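Local coordinates for uncharacterized protein (Pseudomonas aeruginosa, PDB 4O5P) that probably hydrolyses phospholipids of target membranes as a type VI secretion effector of the Tle1 family, with an alpha/beta-hydrolase catalytic domain, at residues Glu143-Trp148 against Val175-Thr180; Asn91-Leu95 against Ser403-Leu407. One frame throughout, in Å; residues are numbered along the deposited sequence.

Overall arrangement
The two contacts illustrate how helices are fastened around the central sheet of an alpha/beta-hydrolase fold. Contact 1 ties helix 139-162 to helix 168-178, its successor in the chain, whereas contact 2 joins helix 91-97 to helix 403-416 from far along the sequence; contact 1 is nested inside the loop that contact 2 closes. Their centres are 27 Å apart and their nearest atoms about 10 Å, without touching. Contact 2 borders the probable active site, a Ser237-His379-Asp281 triad with Ser237 on a nucleophile elbow: Leu95 lies near the elbow without touching it, and Asn91 makes a backbone hydrogen bond with Gly383, shortly after His379. Contact 1 packs instead on helix 238-254, which follows the elbow, through Ile146 and Asn147.

Contact 1: Glu143-Trp148 against Val175-Thr180; sequences ENRINW and VEEMST
Glu143 reaches across from helix 139-162 to the C-terminal part of helix 168-178 and the chain that follows, joining two consecutive helices of the alpha/beta-hydrolase domain into a helical hairpin. Its CG stands anti to the backbone N (chi1 170°) and the chain runs on extended, which carries the carboxylate out to Thr180. There Thr180 OG1 donates to Glu143 OE2 over 2.9 Å, on the syn side and 15° out of the carboxylate plane. Glu143 OE1 takes two weaker bonds, one nearly straight from Thr180 N at 3.3 Å and one from Ser179 OG, whose stronger partner is the backbone N of Asn181.

Beside this grip, the two methyls of Val175 are divided between neighbours: CG1 lies 3.8 Å from Asn144 CB, while CG2 rests against the backbone of Trp148. Selenomethionine Met178 runs alongside Asn147 with the opposite heading and also touches Ala202 and Leu203 of helix 195-219.

Two waters form the next layer. Asn147 ND2 donates to both; one donates in turn to Glu143 OE2 and Met178 O, the other to Asn144 OD1 and Val175 O, so water supplements the weak backbone bonds to Val175 O and gives Met178 O a donor. Asn147 OD1 differs: buried and without a polar partner, it faces Met178 CE at 3.5 Å.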
ATOM      1  N   GLU A 143       9.110  -0.756   6.971  1.00 17.19           N
ATOM      2  CA  GLU A 143       9.413  -0.904   8.404  1.00 16.88           C
ATOM      3  C   GLU A 143       9.822   0.408   9.071  1.00 14.98           C
ATOM      4  O   GLU A 143       9.382   0.722  10.184  1.00 16.78           O
ATOM      5  CB  GLU A 143      10.491  -1.974   8.626  1.00 19.34           C
ATOM      6  CG  GLU A 143      11.041  -2.011  10.048  1.00 17.90           C
ATOM      7  CD  GLU A 143      12.126  -3.057  10.244  1.00 23.62           C
ATOM      8  OE1 GLU A 143      13.137  -3.027   9.508  1.00 27.50           O
ATOM      9  OE2 GLU A 143      11.974  -3.914  11.138  1.00 20.37           O
ATOM     10  N   ASN A 144      10.679   1.171   8.397  1.00 19.61           N
ATOM     11  CA  ASN A 144      11.128   2.458   8.924  1.00 18.23           C
ATOM     12  C   ASN A 144       9.987   3.459   9.051  1.00 18.48           C
ATOM     13  O   ASN A 144       9.985   4.293   9.965  1.00 16.76           O
ATOM     14  CB  ASN A 144      12.217   3.060   8.033  1.00 17.83           C
ATOM     15  CG  ASN A 144      13.500   2.260   8.052  1.00 22.56           C
ATOM     16  OD1 ASN A 144      13.764   1.486   8.982  1.00 22.91           O
ATOM     17  ND2 ASN A 144      14.315   2.445   7.020  1.00 22.02           N
ATOM     18  N   ARG A 145       9.033   3.394   8.124  1.00 16.47           N
ATOM     19  CA  ARG A 145       7.844   4.255   8.215  1.00 18.77           C
ATOM     20  C   ARG A 145       6.926   3.897   9.401  1.00 15.31           C
ATOM     21  O   ARG A 145       6.424   4.784  10.111  1.00 18.36           O
ATOM     22  CB  ARG A 145       7.080   4.230   6.881  1.00 15.81           C
ATOM     23  CG  ARG A 145       7.829   4.990   5.785  1.00 15.39           C
ATOM     24  CD  ARG A 145       7.201   4.797   4.396  1.00 14.08           C
ATOM     25  NE  ARG A 145       7.824   5.673   3.410  1.00 14.96           N
ATOM     26  CZ  ARG A 145       9.076   5.544   2.980  1.00 16.32           C
ATOM     27  NH1 ARG A 145       9.860   4.573   3.453  1.00 15.73           N
ATOM     28  NH2 ARG A 145       9.549   6.383   2.072  1.00 16.49           N
ATOM     29  N   ILE A 146       6.710   2.603   9.608  1.00 15.72           N
ATOM     30  CA  ILE A 146       5.973   2.135  10.788  1.00 16.58           C
ATOM     31  C   ILE A 146       6.660   2.611  12.078  1.00 18.59           C
ATOM     32  O   ILE A 146       6.021   3.163  12.976  1.00 16.35           O
ATOM     33  CB  ILE A 146       5.860   0.589  10.789  1.00 17.74           C
ATOM     34  CG1 ILE A 146       5.073   0.123   9.560  1.00 14.10           C
ATOM     35  CG2 ILE A 146       5.136   0.098  12.029  1.00 13.04           C
ATOM     36  CD1 ILE A 146       5.370  -1.302   9.173  1.00 14.41           C
ATOM     37  N   ASN A 147       7.971   2.434  12.152  1.00 16.39           N
ATOM     38  CA  ASN A 147       8.690   2.817  13.366  1.00 16.65           C
ATOM     39  C   ASN A 147       8.734   4.326  13.617  1.00 18.14           C
ATOM     40  O   ASN A 147       8.647   4.776  14.770  1.00 17.05           O
ATOM     41  CB  ASN A 147      10.082   2.162  13.404  1.00 16.13           C
ATOM     42  CG  ASN A 147      10.000   0.662  13.691  1.00 18.95           C
ATOM     43  OD1 ASN A 147       9.105   0.221  14.401  1.00 18.76           O
ATOM     44  ND2 ASN A 147      10.917  -0.126  13.117  1.00 18.09           N
ATOM     45  N   TRP A 148       8.861   5.098  12.539  1.00 14.02           N
ATOM     46  CA  TRP A 148       8.707   6.548  12.589  1.00 16.82           C
ATOM     47  C   TRP A 148       7.350   6.871  13.203  1.00 17.66           C
ATOM     48  O   TRP A 148       7.244   7.715  14.093  1.00 19.43           O
ATOM     49  CB  TRP A 148       8.741   7.125  11.166  1.00 20.62           C
ATOM     50  CG  TRP A 148       8.656   8.629  11.117  1.00 17.52           C
ATOM     51  CD1 TRP A 148       9.694   9.509  11.263  1.00 19.33           C
ATOM     52  CD2 TRP A 148       7.483   9.426  10.899  1.00 19.63           C
ATOM     53  NE1 TRP A 148       9.237  10.803  11.151  1.00 19.28           N
ATOM     54  CE2 TRP A 148       7.881  10.778  10.928  1.00 21.82           C
ATOM     55  CE3 TRP A 148       6.129   9.130  10.699  1.00 18.36           C
ATOM     56  CZ2 TRP A 148       6.978  11.830  10.767  1.00 21.05           C
ATOM     57  CZ3 TRP A 148       5.236  10.176  10.534  1.00 19.77           C
ATOM     58  CH2 TRP A 148       5.662  11.508  10.569  1.00 19.74           C
ATOM     59  N   VAL A 175      14.466   5.332  14.938  1.00 22.32           N
ATOM     60  CA  VAL A 175      14.073   4.522  13.790  1.00 24.21           C
ATOM     61  C   VAL A 175      15.202   3.559  13.425  1.00 23.11           C
ATOM     62  O   VAL A 175      14.944   2.397  13.157  1.00 21.99           O
ATOM     63  CB  VAL A 175      13.694   5.398  12.574  1.00 23.69           C
ATOM     64  CG1 VAL A 175      13.498   4.539  11.306  1.00 21.18           C
ATOM     65  CG2 VAL A 175      12.439   6.205  12.877  1.00 22.83           C
ATOM     66  N   GLU A 176      16.451   4.034  13.444  1.00 27.74           N
ATOM     67  CA  GLU A 176      17.589   3.151  13.155  1.00 24.00           C
ATOM     68  C   GLU A 176      17.762   2.027  14.180  1.00 23.86           C
ATOM     69  O   GLU A 176      18.054   0.885  13.813  1.00 25.89           O
ATOM     70  CB  GLU A 176      18.885   3.953  13.090  1.00 29.89           C
ATOM     71  CG  GLU A 176      19.053   4.800  11.839  1.00 31.80           C
ATOM     72  CD  GLU A 176      20.413   5.449  11.796  1.00 37.06           C
ATOM     73  OE1 GLU A 176      20.937   5.799  12.880  1.00 38.38           O
ATOM     74  OE2 GLU A 176      20.968   5.594  10.691  1.00 36.06           O
ATOM     75  N   GLU A 177      17.614   2.368  15.460  1.00 22.61           N
ATOM     76  CA  GLU A 177      17.700   1.401  16.562  1.00 24.44           C
ATOM     77  C   GLU A 177      16.604   0.342  16.533  1.00 23.92           C
ATOM     78  O   GLU A 177      16.823  -0.788  16.978  1.00 23.83           O
ATOM     79  CB  GLU A 177      17.646   2.121  17.917  1.00 24.52           C
ATOM     80  CG  GLU A 177      18.888   2.939  18.253  1.00 29.61           C
ATOM     81  CD  GLU A 177      18.731   3.730  19.551  1.00 34.35           C
ATOM     82  OE1 GLU A 177      17.989   3.267  20.452  1.00 38.03           O
ATOM     83  OE2 GLU A 177      19.338   4.817  19.662  1.00 32.48           O
HETATM   84  N   MSE A 178      15.415   0.711  16.042  1.00 26.38           N
HETATM   85  CA  MSE A 178      14.281  -0.224  15.990  1.00 20.48           C
HETATM   86  C   MSE A 178      14.325  -1.157  14.756  1.00 23.52           C
HETATM   87  O   MSE A 178      13.637  -2.175  14.724  1.00 23.49           O
HETATM   88  CB  MSE A 178      12.940   0.536  16.038  1.00 22.52           C
HETATM   89  CG  MSE A 178      12.731   1.414  17.282  1.00 21.19           C
HETATM   90 SE   MSE A 178      11.598   2.998  16.987  0.69 21.97          SE
HETATM   91  CE  MSE A 178       9.854   2.146  17.197  1.00 21.42           C
ATOM     92  N   SER A 179      15.139  -0.816  13.754  1.00 22.45           N
ATOM     93  CA  SER A 179      15.211  -1.606  12.503  1.00 24.66           C
ATOM     94  C   SER A 179      15.681  -3.037  12.737  1.00 28.64           C
ATOM     95  O   SER A 179      16.378  -3.329  13.721  1.00 26.83           O
ATOM     96  CB  SER A 179      16.161  -0.937  11.495  1.00 28.27           C
ATOM     97  OG  SER A 179      16.201  -1.636  10.256  1.00 27.47           O
ATOM     98  N   THR A 180      15.310  -3.934  11.826  1.00 27.66           N
ATOM     99  CA  THR A 180      15.815  -5.297  11.884  1.00 24.53           C
ATOM    100  C   THR A 180      17.032  -5.502  10.980  1.00 26.89           C
ATOM    101  O   THR A 180      17.584  -6.602  10.930  1.00 29.79           O
ATOM    102  CB  THR A 180      14.718  -6.339  11.593  1.00 29.49           C
ATOM    103  OG1 THR A 180      13.931  -5.923  10.467  1.00 27.27           O
ATOM    104  CG2 THR A 180      13.814  -6.466  12.792  1.00 29.18           C
TER
HETATM  105  O   HOH W   1      11.171  -2.875  13.707  1.00 21.37           O
HETATM  106  O   HOH W   2      13.169   0.793  11.569  1.00 19.28           O

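Contact 2: Asn91-Leu95 against Ser403-Leu407; sequences NVARL and SQIAL
Leu407 lays its CB over the carboxamide of Asn91, 3.5 Å from Asn91 CG, where helices 91-97 and 403-416 pass at -46° with their local axes 10.6 Å apart. Beyond CB, the Leu407 methyls spread along the first helix: CD2 packs on Arg94 CD at 3.7 Å, and CD1 meets Leu95 CG at 4.0 Å. Leu95 in turn touches Phe280 and Tyr234 on the central strands of the alpha/beta-hydrolase sheet.

The same amide is held at both ends. Asn91 ND2 donates to Ser403 O over 3.0 Å, approaching one face of a carbonyl whose other face receives Leu407 N, the ordinary helical bond. Asn91 OD1 accepts from a water that also donates to Gln404 OE1 and accepts from Ser403 OG, at 2.6 Å. Gln404 bends at chi2 (-70°), and its OE1 sits above one face of the Arg94 guanidinium, offset toward the rim, 3.4 Å from NH1 but too poorly angled for a hydrogen bond; Arg94 bonds instead to the carbonyls of Cys89 and Glu446, and Gln404 NE2 to those of Ser448 and Glu446.

Because Asn91 OD1 and Gln404 OE1 can only accept, the water spends both hydrogens on them and accepts from Ser403 OG; the nearby Arg94 charge would probably polarise the Gln404 carbonyl further.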
ATOM      1  N   ASN A  91      -5.983  10.355  -1.030  1.00 15.10           N
ATOM      2  CA  ASN A  91      -6.987  10.537   0.001  1.00 15.66           C
ATOM      3  C   ASN A  91      -6.420  10.583   1.419  1.00 18.80           C
ATOM      4  O   ASN A  91      -6.986  11.250   2.284  1.00 18.00           O
ATOM      5  CB  ASN A  91      -8.084   9.491  -0.112  1.00 14.78           C
ATOM      6  CG  ASN A  91      -8.946   9.706  -1.318  1.00 16.31           C
ATOM      7  OD1 ASN A  91      -8.977  10.802  -1.876  1.00 15.64           O
ATOM      8  ND2 ASN A  91      -9.659   8.664  -1.732  1.00 14.43           N
ATOM      9  N   VAL A  92      -5.308   9.890   1.658  1.00 15.63           N
ATOM     10  CA  VAL A  92      -4.642  10.004   2.947  1.00 15.42           C
ATOM     11  C   VAL A  92      -4.193  11.447   3.181  1.00 16.61           C
ATOM     12  O   VAL A  92      -4.424  12.013   4.253  1.00 17.50           O
ATOM     13  CB  VAL A  92      -3.460   9.023   3.072  1.00 16.73           C
ATOM     14  CG1 VAL A  92      -2.630   9.332   4.299  1.00 16.34           C
ATOM     15  CG2 VAL A  92      -3.987   7.576   3.128  1.00 16.03           C
ATOM     16  N   ALA A  93      -3.578  12.046   2.171  1.00 19.90           N
ATOM     17  CA  ALA A  93      -3.078  13.405   2.312  1.00 20.23           C
ATOM     18  C   ALA A  93      -4.250  14.362   2.464  1.00 21.90           C
ATOM     19  O   ALA A  93      -4.192  15.291   3.267  1.00 18.20           O
ATOM     20  CB  ALA A  93      -2.203  13.790   1.136  1.00 18.47           C
ATOM     21  N   ARG A  94      -5.324  14.121   1.712  1.00 19.10           N
ATOM     22  CA  ARG A  94      -6.530  14.938   1.837  1.00 21.06           C
ATOM     23  C   ARG A  94      -7.100  14.892   3.256  1.00 22.56           C
ATOM     24  O   ARG A  94      -7.414  15.931   3.827  1.00 20.90           O
ATOM     25  CB  ARG A  94      -7.572  14.550   0.773  1.00 18.31           C
ATOM     26  CG  ARG A  94      -7.157  14.978  -0.635  1.00 17.38           C
ATOM     27  CD  ARG A  94      -7.995  14.337  -1.729  1.00 18.53           C
ATOM     28  NE  ARG A  94      -7.270  14.386  -2.997  1.00 19.20           N
ATOM     29  CZ  ARG A  94      -7.442  15.326  -3.928  1.00 22.65           C
ATOM     30  NH1 ARG A  94      -8.347  16.283  -3.758  1.00 21.45           N
ATOM     31  NH2 ARG A  94      -6.733  15.288  -5.044  1.00 21.20           N
ATOM     32  N   LEU A  95      -7.177  13.701   3.843  1.00 20.66           N
ATOM     33  CA  LEU A  95      -7.695  13.544   5.203  1.00 17.41           C
ATOM     34  C   LEU A  95      -6.791  14.166   6.267  1.00 20.47           C
ATOM     35  O   LEU A  95      -7.283  14.646   7.303  1.00 18.69           O
ATOM     36  CB  LEU A  95      -7.923  12.063   5.512  1.00 19.75           C
ATOM     37  CG  LEU A  95      -9.094  11.455   4.749  1.00 25.93           C
ATOM     38  CD1 LEU A  95      -9.107   9.944   4.909  1.00 21.77           C
ATOM     39  CD2 LEU A  95     -10.408  12.085   5.230  1.00 20.97           C
ATOM     40  N   SER A 403     -12.004   8.756  -7.086  1.00 14.61           N
ATOM     41  CA  SER A 403     -11.510   8.604  -5.721  1.00 17.33           C
ATOM     42  C   SER A 403     -12.139   9.573  -4.712  1.00 16.75           C
ATOM     43  O   SER A 403     -11.967   9.405  -3.512  1.00 16.20           O
ATOM     44  CB  SER A 403      -9.994   8.763  -5.702  1.00 16.54           C
ATOM     45  OG  SER A 403      -9.620   9.950  -6.360  1.00 16.90           O
ATOM     46  N   GLN A 404     -12.846  10.586  -5.200  1.00 18.39           N
ATOM     47  CA  GLN A 404     -13.532  11.521  -4.311  1.00 18.50           C
ATOM     48  C   GLN A 404     -14.690  10.894  -3.546  1.00 18.62           C
ATOM     49  O   GLN A 404     -15.098  11.431  -2.508  1.00 18.52           O
ATOM     50  CB  GLN A 404     -14.003  12.768  -5.081  1.00 18.16           C
ATOM     51  CG  GLN A 404     -12.852  13.604  -5.674  1.00 16.70           C
ATOM     52  CD  GLN A 404     -12.028  14.328  -4.616  1.00 21.73           C
ATOM     53  OE1 GLN A 404     -10.855  14.009  -4.382  1.00 19.31           O
ATOM     54  NE2 GLN A 404     -12.637  15.323  -3.982  1.00 23.21           N
ATOM     55  N   ILE A 405     -15.220   9.767  -4.024  1.00 19.25           N
ATOM     56  CA  ILE A 405     -16.363   9.161  -3.319  1.00 17.73           C
ATOM     57  C   ILE A 405     -15.854   8.440  -2.078  1.00 19.79           C
ATOM     58  O   ILE A 405     -16.258   8.743  -0.936  1.00 17.63           O
ATOM     59  CB  ILE A 405     -17.176   8.176  -4.226  1.00 19.27           C
ATOM     60  CG1 ILE A 405     -17.584   8.845  -5.536  1.00 18.92           C
ATOM     61  CG2 ILE A 405     -18.407   7.648  -3.498  1.00 18.54           C
ATOM     62  CD1 ILE A 405     -18.508  10.041  -5.356  1.00 19.28           C
ATOM     63  N   ALA A 406     -14.940   7.500  -2.301  1.00 19.90           N
ATOM     64  CA  ALA A 406     -14.279   6.812  -1.195  1.00 17.12           C
ATOM     65  C   ALA A 406     -13.762   7.818  -0.165  1.00 17.18           C
ATOM     66  O   ALA A 406     -13.911   7.608   1.042  1.00 20.30           O
ATOM     67  CB  ALA A 406     -13.159   5.944  -1.704  1.00 17.19           C
ATOM     68  N   LEU A 407     -13.187   8.923  -0.637  1.00 19.38           N
ATOM     69  CA  LEU A 407     -12.666   9.957   0.274  1.00 18.81           C
ATOM     70  C   LEU A 407     -13.770  10.448   1.204  1.00 18.42           C
ATOM     71  O   LEU A 407     -13.633  10.422   2.447  1.00 19.05           O
ATOM     72  CB  LEU A 407     -12.094  11.132  -0.524  1.00 18.15           C
ATOM     73  CG  LEU A 407     -11.828  12.434   0.227  1.00 16.22           C
ATOM     74  CD1 LEU A 407     -10.683  12.252   1.221  1.00 17.92           C
ATOM     75  CD2 LEU A 407     -11.499  13.519  -0.753  1.00 17.97           C
TER
HETATM   76  O   HOH W   3      -9.264  11.814  -4.575  1.00 18.34           O